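Local coordinates for histone fold protein (Methanopyrus kandleri, PDB 1F1E) that probably packages DNA as an archaeal histone, joining two histone folds in one chain, with two copies of the chain in the assembly, at residues A[13-18]-A[116-121]; A[30-34]-A[140-144]; A[80-84]-A[111-115]. All coordinates share one frame; numbering follows the deposited sequence.

All three contacts gather on the pseudo-dimeric core formed by two histone folds joined in one chain. Contacts 1 and 2, centres about 11 Å apart, each pair a segment of the first fold with one of the second, and their segments alternate along the sequence; contact 2 uses helices 25-51 and 137-147. Contact 3, nested inside the loop that contact 1 closes and centred about 10 Å from it, shares helix 102-129 with it. Phe14 and Leu119 carry the packing from contact 1 into contact 2. Contacts 2 and 3 do not touch, their centres being about 16 Å apart. Contacts 1 and 2 join the two folds, consistent with a histone handshake, while contact 3 packs the linker within the second.

Contact 1. Residues A[13-18]-A[116-121]; sequences IFRQGI and TEELGE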
ATOM      1  N   ILE A  13     -21.645  -3.470   3.428  1.00 15.68           N
ATOM      2  CA  ILE A  13     -20.775  -2.597   2.669  1.00 15.16           C
ATOM      3  C   ILE A  13     -20.017  -3.458   1.672  1.00 15.83           C
ATOM      4  O   ILE A  13     -19.877  -3.132   0.509  1.00 16.37           O
ATOM      5  CB  ILE A  13     -19.909  -1.765   3.577  1.00 14.66           C
ATOM      6  CG1 ILE A  13     -20.736  -0.754   4.374  1.00 14.85           C
ATOM      7  CG2 ILE A  13     -18.807  -1.061   2.832  1.00 15.09           C
ATOM      8  CD1 ILE A  13     -20.007  -0.244   5.621  1.00 15.09           C
ATOM      9  N   PHE A  14     -19.450  -4.561   2.149  1.00 16.50           N
ATOM     10  CA  PHE A  14     -18.738  -5.456   1.215  1.00 16.68           C
ATOM     11  C   PHE A  14     -19.660  -5.911   0.100  1.00 18.48           C
ATOM     12  O   PHE A  14     -19.296  -5.960  -1.075  1.00 18.91           O
ATOM     13  CB  PHE A  14     -18.237  -6.643   2.014  1.00 17.21           C
ATOM     14  CG  PHE A  14     -17.407  -7.610   1.231  1.00 14.70           C
ATOM     15  CD1 PHE A  14     -17.948  -8.732   0.678  1.00 15.62           C
ATOM     16  CD2 PHE A  14     -16.049  -7.363   1.036  1.00 13.54           C
ATOM     17  CE1 PHE A  14     -17.195  -9.645  -0.045  1.00 15.09           C
ATOM     18  CE2 PHE A  14     -15.311  -8.236   0.300  1.00 13.89           C
ATOM     19  CZ  PHE A  14     -15.870  -9.374  -0.237  1.00 15.00           C
ATOM     20  N   ARG A  15     -20.896  -6.247   0.502  1.00 19.95           N
ATOM     21  CA  ARG A  15     -21.850  -6.756  -0.488  1.00 22.75           C
ATOM     22  C   ARG A  15     -22.247  -5.719  -1.519  1.00 23.24           C
ATOM     23  O   ARG A  15     -22.660  -5.984  -2.651  1.00 23.09           O
ATOM     24  CB  ARG A  15     -23.064  -7.287   0.298  1.00 25.21           C
ATOM     25  CG  ARG A  15     -23.798  -8.477  -0.139  1.00 29.86           C
ATOM     26  CD  ARG A  15     -25.023  -8.690   0.740  1.00 31.58           C
ATOM     27  NE  ARG A  15     -24.849  -9.824   1.658  1.00 32.27           N
ATOM     28  CZ  ARG A  15     -24.945 -11.084   1.224  1.00 32.01           C
ATOM     29  NH1 ARG A  15     -24.795 -12.089   2.071  1.00 33.73           N
ATOM     30  NH2 ARG A  15     -25.183 -11.350  -0.055  1.00 32.89           N
ATOM     31  N   GLN A  16     -22.098  -4.431  -1.242  1.00 22.64           N
ATOM     32  CA  GLN A  16     -22.321  -3.403  -2.218  1.00 23.45           C
ATOM     33  C   GLN A  16     -21.430  -3.595  -3.426  1.00 22.30           C
ATOM     34  O   GLN A  16     -21.758  -3.153  -4.512  1.00 27.81           O
ATOM     35  CB  GLN A  16     -21.961  -2.002  -1.693  1.00 22.82           C
ATOM     36  CG  GLN A  16     -22.918  -1.518  -0.632  1.00 21.58           C
ATOM     37  CD  GLN A  16     -22.538  -0.255   0.101  1.00 19.95           C
ATOM     38  OE1 GLN A  16     -23.251   0.206   0.977  1.00 22.59           O
ATOM     39  NE2 GLN A  16     -21.401   0.333  -0.240  1.00 20.99           N
ATOM     40  N   GLY A  17     -20.298  -4.271  -3.241  1.00 20.60           N
ATOM     41  CA  GLY A  17     -19.417  -4.466  -4.364  1.00 20.19           C
ATOM     42  C   GLY A  17     -19.616  -5.795  -5.052  1.00 20.09           C
ATOM     43  O   GLY A  17     -18.897  -6.040  -6.031  1.00 20.00           O
ATOM     44  N   ILE A  18     -20.507  -6.684  -4.609  1.00 21.33           N
ATOM     45  CA  ILE A  18     -20.553  -7.981  -5.292  1.00 23.19           C
ATOM     46  C   ILE A  18     -21.734  -8.104  -6.227  1.00 27.25           C
ATOM     47  O   ILE A  18     -22.043  -9.183  -6.716  1.00 28.95           O
ATOM     48  CB  ILE A  18     -20.477  -9.182  -4.293  1.00 22.03           C
ATOM     49  CG1 ILE A  18     -21.737  -9.381  -3.485  1.00 22.76           C
ATOM     50  CG2 ILE A  18     -19.200  -8.989  -3.486  1.00 23.07           C
ATOM     51  CD1 ILE A  18     -21.781 -10.384  -2.370  1.00 25.92           C
ATOM     52  N   THR A 116     -13.631  -1.297   1.443  1.00  9.12           N
ATOM     53  CA  THR A 116     -14.342  -2.550   1.677  1.00  9.04           C
ATOM     54  C   THR A 116     -15.211  -2.946   0.458  1.00 10.23           C
ATOM     55  O   THR A 116     -15.143  -4.097   0.061  1.00 11.30           O
ATOM     56  CB  THR A 116     -15.187  -2.409   2.944  1.00  9.29           C
ATOM     57  OG1 THR A 116     -14.360  -2.167   4.058  1.00 10.58           O
ATOM     58  CG2 THR A 116     -15.919  -3.697   3.286  1.00 12.48           C
ATOM     59  N   GLU A 117     -15.930  -1.979  -0.090  1.00 10.89           N
ATOM     60  CA  GLU A 117     -16.703  -2.200  -1.291  1.00 12.30           C
ATOM     61  C   GLU A 117     -15.820  -2.623  -2.444  1.00 11.75           C
ATOM     62  O   GLU A 117     -16.105  -3.542  -3.190  1.00 13.14           O
ATOM     63  CB  GLU A 117     -17.435  -0.892  -1.610  1.00 13.89           C
ATOM     64  CG  GLU A 117     -18.341  -0.982  -2.832  1.00 15.89           C
ATOM     65  CD  GLU A 117     -18.938   0.400  -3.068  1.00 17.93           C
ATOM     66  OE1 GLU A 117     -18.236   1.311  -3.525  1.00 18.76           O
ATOM     67  OE2 GLU A 117     -20.128   0.477  -2.750  1.00 21.04           O
ATOM     68  N   GLU A 118     -14.681  -1.964  -2.590  1.00 10.62           N
ATOM     69  CA  GLU A 118     -13.718  -2.311  -3.625  1.00 11.33           C
ATOM     70  C   GLU A 118     -13.154  -3.724  -3.459  1.00  9.98           C
ATOM     71  O   GLU A 118     -12.962  -4.476  -4.424  1.00 10.07           O
ATOM     72  CB  GLU A 118     -12.594  -1.310  -3.645  1.00 12.80           C
ATOM     73  CG  GLU A 118     -11.754  -1.307  -4.869  0.57 13.70           C
ATOM     74  CD  GLU A 118     -10.832  -0.083  -4.695  0.57 14.26           C
ATOM     75  OE1 GLU A 118     -10.842   0.843  -5.513  0.57 16.81           O
ATOM     76  OE2 GLU A 118     -10.111  -0.121  -3.678  0.57 12.59           O
ATOM     77  N   LEU A 119     -12.975  -4.070  -2.202  1.00  9.67           N
ATOM     78  CA  LEU A 119     -12.598  -5.477  -1.952  1.00  9.61           C
ATOM     79  C   LEU A 119     -13.661  -6.448  -2.417  1.00  9.94           C
ATOM     80  O   LEU A 119     -13.330  -7.512  -2.962  1.00 10.99           O
ATOM     81  CB  LEU A 119     -12.321  -5.628  -0.472  1.00  9.70           C
ATOM     82  CG  LEU A 119     -11.573  -6.872  -0.028  1.00 10.84           C
ATOM     83  CD1 LEU A 119     -10.103  -6.800  -0.508  1.00 12.77           C
ATOM     84  CD2 LEU A 119     -11.759  -7.096   1.453  1.00 14.09           C
ATOM     85  N   GLY A 120     -14.920  -6.104  -2.208  1.00 11.05           N
ATOM     86  CA  GLY A 120     -16.009  -6.933  -2.663  1.00 11.24           C
ATOM     87  C   GLY A 120     -15.992  -7.020  -4.184  1.00 12.26           C
ATOM     88  O   GLY A 120     -16.194  -8.053  -4.817  1.00 13.91           O
ATOM     89  N   GLU A 121     -15.717  -5.910  -4.860  1.00 11.67           N
ATOM     90  CA  GLU A 121     -15.626  -5.971  -6.313  1.00 14.04           C
ATOM     91  C   GLU A 121     -14.526  -6.905  -6.777  1.00 13.12           C
ATOM     92  O   GLU A 121     -14.662  -7.674  -7.737  1.00 14.42           O
ATOM     93  CB  GLU A 121     -15.339  -4.594  -6.886  1.00 15.94           C
ATOM     94  CG  GLU A 121     -16.427  -3.592  -6.666  1.00 18.31           C
ATOM     95  CD  GLU A 121     -16.078  -2.177  -7.079  1.00 20.93           C
ATOM     96  OE1 GLU A 121     -16.880  -1.286  -6.767  1.00 24.26           O
ATOM     97  OE2 GLU A 121     -15.075  -1.928  -7.816  1.00 29.70           O
TER
HETATM   98  O   HOH W   1     -19.805  -1.862  -6.608  1.00 39.93           O
HETATM   99  O   HOH W   2     -21.276  -0.197  -5.471  1.00 56.92           O
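Phe14 on helix 7-15 and Gly17 in the type I turn that follows (Arg15 to Ile18) pack on helix 102-129 around Gly120, in a buried contact between the two histone folds of the chain. Gly120 CA sits over one face of the Phe14 ring, 3.6 Å from its centroid, a CH-pi contact; Leu119 CG lies at the ring edge. The ring gets there because its CG is anti to the backbone N (chi1 -176°). The backbones come so near that neither glycine has space for a CB: Phe14 O blocks that position at Gly120, and Glu117 O at Gly17. Gly17 O receives a CA-H...O contact from Glu121 CA at 3.3 Å, and Ile18 CG2 rests 3.4 Å from Gly120 O. At the more polar margin, Gln16 NE2 donates to Glu117 OE2 (2.8 Å) along a bent path, 138° at the hydrogen, reaching the oxygen from above the carboxylate plane. Glu117 OE1 is paired with Arg114, which also binds Glu121, while Gln16 NE2 has a second partner in Tyr78 OH. Helix 25-51 lies against Phe14 and Thr116, helix 137-147 against Phe14 and Leu119, and strand 22-23 meets Phe14 and Ile18.

Contact 2. Residues A[30-34]-A[140-144]; sequences TIYDF and VEKAI
Ile144 lies across the ring of Phe34, and Thr30 meets Val140 one turn earlier, joining the long helix 25-51 of the first histone fold to the last helix, 137-147, of the second by apolar packing, part of the pseudo-dimer interface as in a histone pair. The axes of the two short segments run 34° from parallel and approach to 10.8 Å, a gap bridged by apolar side chains, with one water at the margin. Phe34 holds CG anti to its own backbone N (chi1 176°), which presents a ring face to Ile144. CG1 of Ile144 stands over the ring centre, 3.9 Å from the centroid, while Ile144 CD1 sits by Phe34 CG (3.6 Å) and Ile144 CG2 lies beside the CD1-CE1 side, 3.7 Å from Phe34 CE1. Ile144 CD1 also touches Thr30 CG2, which packs on Val140 CG1 as well, at 3.6 Å. With chi1 -59°, Thr30 turns this methyl into the interface and leaves OG1 beside its backbone N, where it bonds to Asp26 O of the preceding turn. Water 3 donates to both Thr30 OG1 and Glu141 OE1. Val140 CG1 is shared, since Ile31 CG2 meets it at 3.7 Å, the side chains crossing at about a right angle. Helix 7-15 closes on Ile31 and Val140 through Phe14, and helix 102-129 reaches Phe34 and Ala143 through Leu119.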
ATOM      1  N   THR A  30     -13.949 -14.153   6.614  1.00 20.30           N
ATOM      2  CA  THR A  30     -12.713 -13.431   6.206  1.00 18.89           C
ATOM      3  C   THR A  30     -12.772 -11.928   6.364  1.00 17.96           C
ATOM      4  O   THR A  30     -11.866 -11.263   6.874  1.00 17.57           O
ATOM      5  CB  THR A  30     -12.376 -13.797   4.769  1.00 17.96           C
ATOM      6  OG1 THR A  30     -12.190 -15.235   4.713  1.00 17.63           O
ATOM      7  CG2 THR A  30     -11.064 -13.192   4.339  1.00 20.33           C
ATOM      8  N   ILE A  31     -13.886 -11.376   5.900  1.00 16.84           N
ATOM      9  CA  ILE A  31     -14.097  -9.918   5.959  1.00 17.47           C
ATOM     10  C   ILE A  31     -14.294  -9.458   7.389  1.00 18.01           C
ATOM     11  O   ILE A  31     -13.906  -8.345   7.711  1.00 17.16           O
ATOM     12  CB  ILE A  31     -15.227  -9.411   5.052  1.00 18.46           C
ATOM     13  CG1 ILE A  31     -16.607  -9.907   5.409  1.00 20.25           C
ATOM     14  CG2 ILE A  31     -14.981  -9.717   3.564  1.00 16.39           C
ATOM     15  CD1 ILE A  31     -17.769  -9.287   4.636  1.00 20.22           C
ATOM     16  N   TYR A  32     -14.844 -10.246   8.289  1.00 18.14           N
ATOM     17  CA  TYR A  32     -14.992  -9.794   9.684  1.00 18.52           C
ATOM     18  C   TYR A  32     -13.641  -9.711  10.355  1.00 19.13           C
ATOM     19  O   TYR A  32     -13.350  -8.860  11.223  1.00 21.18           O
ATOM     20  CB  TYR A  32     -15.875 -10.821  10.376  1.00 19.52           C
ATOM     21  CG  TYR A  32     -17.313 -10.858   9.906  1.00 18.70           C
ATOM     22  CD1 TYR A  32     -17.979  -9.849   9.267  1.00 21.57           C
ATOM     23  CD2 TYR A  32     -18.115 -11.974  10.130  1.00 18.81           C
ATOM     24  CE1 TYR A  32     -19.291  -9.887   8.860  1.00 21.62           C
ATOM     25  CE2 TYR A  32     -19.406 -12.103   9.763  1.00 19.69           C
ATOM     26  CZ  TYR A  32     -19.998 -11.034   9.102  1.00 22.49           C
ATOM     27  OH  TYR A  32     -21.298 -11.178   8.750  1.00 25.34           O
ATOM     28  N   ASP A  33     -12.779 -10.635   9.963  1.00 18.20           N
ATOM     29  CA  ASP A  33     -11.461 -10.531  10.574  1.00 18.88           C
ATOM     30  C   ASP A  33     -10.726  -9.348   9.926  1.00 16.98           C
ATOM     31  O   ASP A  33     -10.071  -8.532  10.564  1.00 18.08           O
ATOM     32  CB  ASP A  33     -10.638 -11.825  10.419  1.00 20.63           C
ATOM     33  CG  ASP A  33     -10.952 -12.912  11.462  1.00 21.34           C
ATOM     34  OD1 ASP A  33     -11.634 -12.598  12.464  1.00 23.79           O
ATOM     35  OD2 ASP A  33     -10.589 -14.104  11.220  1.00 22.36           O
ATOM     36  N   PHE A  34     -10.805  -9.227   8.589  1.00 15.14           N
ATOM     37  CA  PHE A  34      -9.972  -8.291   7.887  1.00 11.87           C
ATOM     38  C   PHE A  34     -10.376  -6.812   7.982  1.00 11.67           C
ATOM     39  O   PHE A  34      -9.527  -5.964   8.201  1.00 11.84           O
ATOM     40  CB  PHE A  34      -9.905  -8.719   6.400  1.00 11.91           C
ATOM     41  CG  PHE A  34      -9.125  -7.697   5.601  1.00 12.57           C
ATOM     42  CD1 PHE A  34      -7.731  -7.727   5.696  1.00 12.84           C
ATOM     43  CD2 PHE A  34      -9.772  -6.810   4.770  1.00 12.76           C
ATOM     44  CE1 PHE A  34      -7.034  -6.799   4.958  1.00 13.46           C
ATOM     45  CE2 PHE A  34      -9.050  -5.840   4.093  1.00 13.21           C
ATOM     46  CZ  PHE A  34      -7.697  -5.895   4.190  1.00 12.65           C
ATOM     47  N   VAL A 140     -12.088 -13.794  -1.395  1.00 11.78           N
ATOM     48  CA  VAL A 140     -11.784 -12.701  -0.502  1.00 12.18           C
ATOM     49  C   VAL A 140     -10.323 -12.703  -0.112  1.00 11.83           C
ATOM     50  O   VAL A 140      -9.669 -11.636  -0.124  1.00 11.76           O
ATOM     51  CB  VAL A 140     -12.634 -12.677   0.784  1.00 13.34           C
ATOM     52  CG1 VAL A 140     -12.362 -11.368   1.530  1.00 16.15           C
ATOM     53  CG2 VAL A 140     -14.102 -12.829   0.478  1.00 13.82           C
ATOM     54  N   GLU A 141      -9.765 -13.874   0.195  1.00 12.68           N
ATOM     55  CA  GLU A 141      -8.361 -13.965   0.517  1.00 13.45           C
ATOM     56  C   GLU A 141      -7.459 -13.463  -0.609  1.00 12.07           C
ATOM     57  O   GLU A 141      -6.524 -12.681  -0.396  1.00 12.33           O
ATOM     58  CB  GLU A 141      -7.999 -15.441   0.819  1.00 16.25           C
ATOM     59  CG  GLU A 141      -8.543 -15.971   2.124  1.00 19.83           C
ATOM     60  CD  GLU A 141      -8.525 -17.472   2.261  1.00 22.99           C
ATOM     61  OE1 GLU A 141      -9.036 -17.957   3.266  1.00 26.46           O
ATOM     62  OE2 GLU A 141      -8.039 -18.189   1.340  1.00 31.43           O
ATOM     63  N   LYS A 142      -7.810 -13.855  -1.821  1.00 13.34           N
ATOM     64  CA  LYS A 142      -7.024 -13.410  -2.978  1.00 13.12           C
ATOM     65  C   LYS A 142      -7.158 -11.916  -3.224  1.00 12.30           C
ATOM     66  O   LYS A 142      -6.200 -11.203  -3.535  1.00 11.58           O
ATOM     67  CB  LYS A 142      -7.508 -14.168  -4.229  0.54 14.74           C
ATOM     68  CG  LYS A 142      -7.111 -15.599  -4.475  0.54 17.50           C
ATOM     69  CD  LYS A 142      -7.827 -16.043  -5.756  0.54 19.51           C
ATOM     70  CE  LYS A 142      -7.631 -17.446  -6.279  0.54 21.05           C
ATOM     71  NZ  LYS A 142      -8.334 -17.628  -7.597  0.54 26.11           N
ATOM     72  N   ALA A 143      -8.421 -11.416  -3.013  1.00 12.40           N
ATOM     73  CA  ALA A 143      -8.626  -9.987  -3.129  1.00 11.69           C
ATOM     74  C   ALA A 143      -7.814  -9.169  -2.128  1.00 10.34           C
ATOM     75  O   ALA A 143      -7.221  -8.128  -2.468  1.00 10.48           O
ATOM     76  CB  ALA A 143     -10.108  -9.658  -3.004  1.00 12.72           C
ATOM     77  N   ILE A 144      -7.736  -9.661  -0.880  1.00 11.27           N
ATOM     78  CA  ILE A 144      -6.909  -9.024   0.141  1.00 10.04           C
ATOM     79  C   ILE A 144      -5.456  -9.026  -0.247  1.00  9.81           C
ATOM     80  O   ILE A 144      -4.821  -7.979  -0.159  1.00 10.34           O
ATOM     81  CB  ILE A 144      -7.210  -9.709   1.482  1.00 10.11           C
ATOM     82  CG1 ILE A 144      -8.595  -9.412   2.040  1.00  8.71           C
ATOM     83  CG2 ILE A 144      -6.156  -9.366   2.486  1.00 13.26           C
ATOM     84  CD1 ILE A 144      -9.083 -10.324   3.137  1.00 11.04           C
TER
HETATM   85  O   HOH W   3     -10.014 -16.557   5.224  1.00 31.75           O

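Contact 3. Residues A[80-84]-A[111-115]; sequences GELFG and LICRA
Cys113 of helix 102-129 points its thiol at the 80-84 linker and meets three consecutive residues there, Glu81, Leu82 and Phe83, in plain structural packing of the linker before helix 85-94 onto the long central helix of the second histone fold. Its side chain can be followed outward: CB lies 3.7 Å from Glu81 O, and SG, placed anti to the carbonyl carbon by chi1 -66°, continues toward the linker. Cys113 SG lies 3.5 Å from Glu81 O. It approaches Phe83 CD2 to 3.4 Å and lies 4.2 Å from the ring centroid, at 47° to the ring normal. This is an oblique sulfur-aromatic contact, with the sulfur nearest the CD2-CE2 side of the ring. Cys113 SG is also 3.8 Å from Leu82 CA and, more loosely, 4.1 Å from Leu82 CD2. Ile112, the preceding residue on the helix, reaches the same CD2-CE2 part of the ring from the other side of its plane: its CD1 comes within 3.8 Å of Phe83 CD2. Its CG1 stands between the backbone N and carbonyl carbon (chi1 65°), which directs CD1 to Phe83. Polar groups of the linker are held from outside the pair: Glu81 O accepts from Tyr78 OH, the Glu81 carboxylate pairs with Arg12, and Phe83 O accepts from Asn109. Gly84 takes the N-cap position of helix 85-94. Helix 7-15 packs on Phe83 through Ala9 and Ile13, while helix 25-51 packs on Ile112 through Met38, Ala39 and Val42.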
ATOM      1  N   GLY A  80     -22.348   4.977  -0.613  1.00 22.42           N
ATOM      2  CA  GLY A  80     -22.912   3.809   0.046  1.00 21.74           C
ATOM      3  C   GLY A  80     -23.045   3.988   1.548  1.00 20.95           C
ATOM      4  O   GLY A  80     -22.968   5.080   2.134  1.00 23.13           O
ATOM      5  N   GLU A  81     -23.299   2.878   2.219  1.00 19.81           N
ATOM      6  CA  GLU A  81     -23.385   2.830   3.665  1.00 18.46           C
ATOM      7  C   GLU A  81     -22.078   3.254   4.325  1.00 16.47           C
ATOM      8  O   GLU A  81     -20.968   2.893   3.920  1.00 15.21           O
ATOM      9  CB  GLU A  81     -23.773   1.416   4.119  1.00 19.40           C
ATOM     10  CG  GLU A  81     -24.060   1.477   5.633  1.00 19.15           C
ATOM     11  CD  GLU A  81     -24.635   0.198   6.208  1.00 20.86           C
ATOM     12  OE1 GLU A  81     -25.060  -0.595   5.372  1.00 23.22           O
ATOM     13  OE2 GLU A  81     -24.630   0.039   7.488  1.00 23.62           O
ATOM     14  N   LEU A  82     -22.166   4.009   5.422  1.00 16.58           N
ATOM     15  CA  LEU A  82     -21.031   4.447   6.215  1.00 15.18           C
ATOM     16  C   LEU A  82     -21.144   3.915   7.638  1.00 14.63           C
ATOM     17  O   LEU A  82     -22.261   3.617   8.090  1.00 17.01           O
ATOM     18  CB  LEU A  82     -20.991   5.970   6.266  1.00 16.28           C
ATOM     19  CG  LEU A  82     -20.705   6.685   4.948  1.00 17.65           C
ATOM     20  CD1 LEU A  82     -21.198   8.131   5.081  1.00 21.76           C
ATOM     21  CD2 LEU A  82     -19.246   6.512   4.568  1.00 17.04           C
ATOM     22  N   PHE A  83     -20.003   3.744   8.260  1.00 14.38           N
ATOM     23  CA  PHE A  83     -20.141   3.398   9.667  1.00 14.86           C
ATOM     24  C   PHE A  83     -20.573   4.595  10.471  1.00 14.34           C
ATOM     25  O   PHE A  83     -20.541   5.724  10.013  1.00 15.63           O
ATOM     26  CB  PHE A  83     -18.758   2.902  10.084  1.00 15.44           C
ATOM     27  CG  PHE A  83     -18.344   1.578   9.446  1.00 15.56           C
ATOM     28  CD1 PHE A  83     -19.000   0.400   9.732  1.00 16.21           C
ATOM     29  CD2 PHE A  83     -17.300   1.572   8.557  1.00 15.07           C
ATOM     30  CE1 PHE A  83     -18.608  -0.796   9.160  1.00 16.14           C
ATOM     31  CE2 PHE A  83     -16.874   0.392   7.996  1.00 14.69           C
ATOM     32  CZ  PHE A  83     -17.508  -0.778   8.294  1.00 15.88           C
ATOM     33  N   GLY A  84     -20.927   4.382  11.758  1.00 15.48           N
ATOM     34  CA  GLY A  84     -21.260   5.490  12.619  1.00 15.11           C
ATOM     35  C   GLY A  84     -20.061   6.384  12.896  1.00 13.72           C
ATOM     36  O   GLY A  84     -18.953   5.844  13.026  1.00 14.68           O
ATOM     37  N   LEU A 111     -13.226   6.362   3.014  1.00  9.34           N
ATOM     38  CA  LEU A 111     -12.097   5.564   2.584  1.00  8.32           C
ATOM     39  C   LEU A 111     -12.262   4.124   3.031  1.00  9.94           C
ATOM     40  O   LEU A 111     -12.043   3.227   2.225  1.00  9.87           O
ATOM     41  CB  LEU A 111     -10.833   6.194   3.157  1.00  8.69           C
ATOM     42  CG  LEU A 111      -9.491   5.522   2.864  1.00  9.73           C
ATOM     43  CD1 LEU A 111      -9.301   5.252   1.372  1.00 13.98           C
ATOM     44  CD2 LEU A 111      -8.317   6.310   3.411  1.00 11.83           C
ATOM     45  N   ILE A 112     -12.522   3.854   4.290  1.00  9.28           N
ATOM     46  CA  ILE A 112     -12.570   2.472   4.717  1.00  9.41           C
ATOM     47  C   ILE A 112     -13.781   1.787   4.119  1.00 10.38           C
ATOM     48  O   ILE A 112     -13.747   0.594   3.828  1.00 11.45           O
ATOM     49  CB  ILE A 112     -12.475   2.344   6.254  1.00  8.92           C
ATOM     50  CG1 ILE A 112     -13.627   2.929   7.031  1.00  9.87           C
ATOM     51  CG2 ILE A 112     -11.146   2.885   6.748  1.00 10.28           C
ATOM     52  CD1 ILE A 112     -13.616   2.608   8.513  1.00 11.67           C
ATOM     53  N   CYS A 113     -14.898   2.499   3.956  1.00 10.07           N
ATOM     54  CA  CYS A 113     -16.067   1.861   3.372  1.00 10.70           C
ATOM     55  C   CYS A 113     -15.865   1.599   1.876  1.00 10.59           C
ATOM     56  O   CYS A 113     -16.192   0.483   1.451  1.00 11.14           O
ATOM     57  CB  CYS A 113     -17.297   2.701   3.646  1.00 11.79           C
ATOM     58  SG  CYS A 113     -17.744   2.796   5.383  1.00 13.73           S
ATOM     59  N   ARG A 114     -15.343   2.595   1.180  1.00 10.40           N
ATOM     60  CA  ARG A 114     -15.086   2.390  -0.228  1.00 10.39           C
ATOM     61  C   ARG A 114     -14.059   1.285  -0.413  1.00  9.88           C
ATOM     62  O   ARG A 114     -14.171   0.451  -1.312  1.00 10.51           O
ATOM     63  CB  ARG A 114     -14.602   3.650  -0.896  1.00 12.11           C
ATOM     64  CG  ARG A 114     -14.177   3.494  -2.337  1.00 11.26           C
ATOM     65  CD  ARG A 114     -15.306   3.024  -3.268  1.00 14.40           C
ATOM     66  NE  ARG A 114     -14.726   2.665  -4.517  1.00 15.59           N
ATOM     67  CZ  ARG A 114     -15.049   1.724  -5.383  1.00 17.88           C
ATOM     68  NH1 ARG A 114     -16.080   0.949  -5.156  1.00 21.04           N
ATOM     69  NH2 ARG A 114     -14.321   1.575  -6.474  1.00 24.18           N
ATOM     70  N   ALA A 115     -13.033   1.200   0.453  1.00  9.97           N
ATOM     71  CA  ALA A 115     -12.034   0.161   0.356  1.00  9.11           C
ATOM     72  C   ALA A 115     -12.665  -1.208   0.553  1.00  8.36           C
ATOM     73  O   ALA A 115     -12.343  -2.170  -0.147  1.00  9.44           O
ATOM     74  CB  ALA A 115     -10.920   0.379   1.330  1.00  9.44           C
TER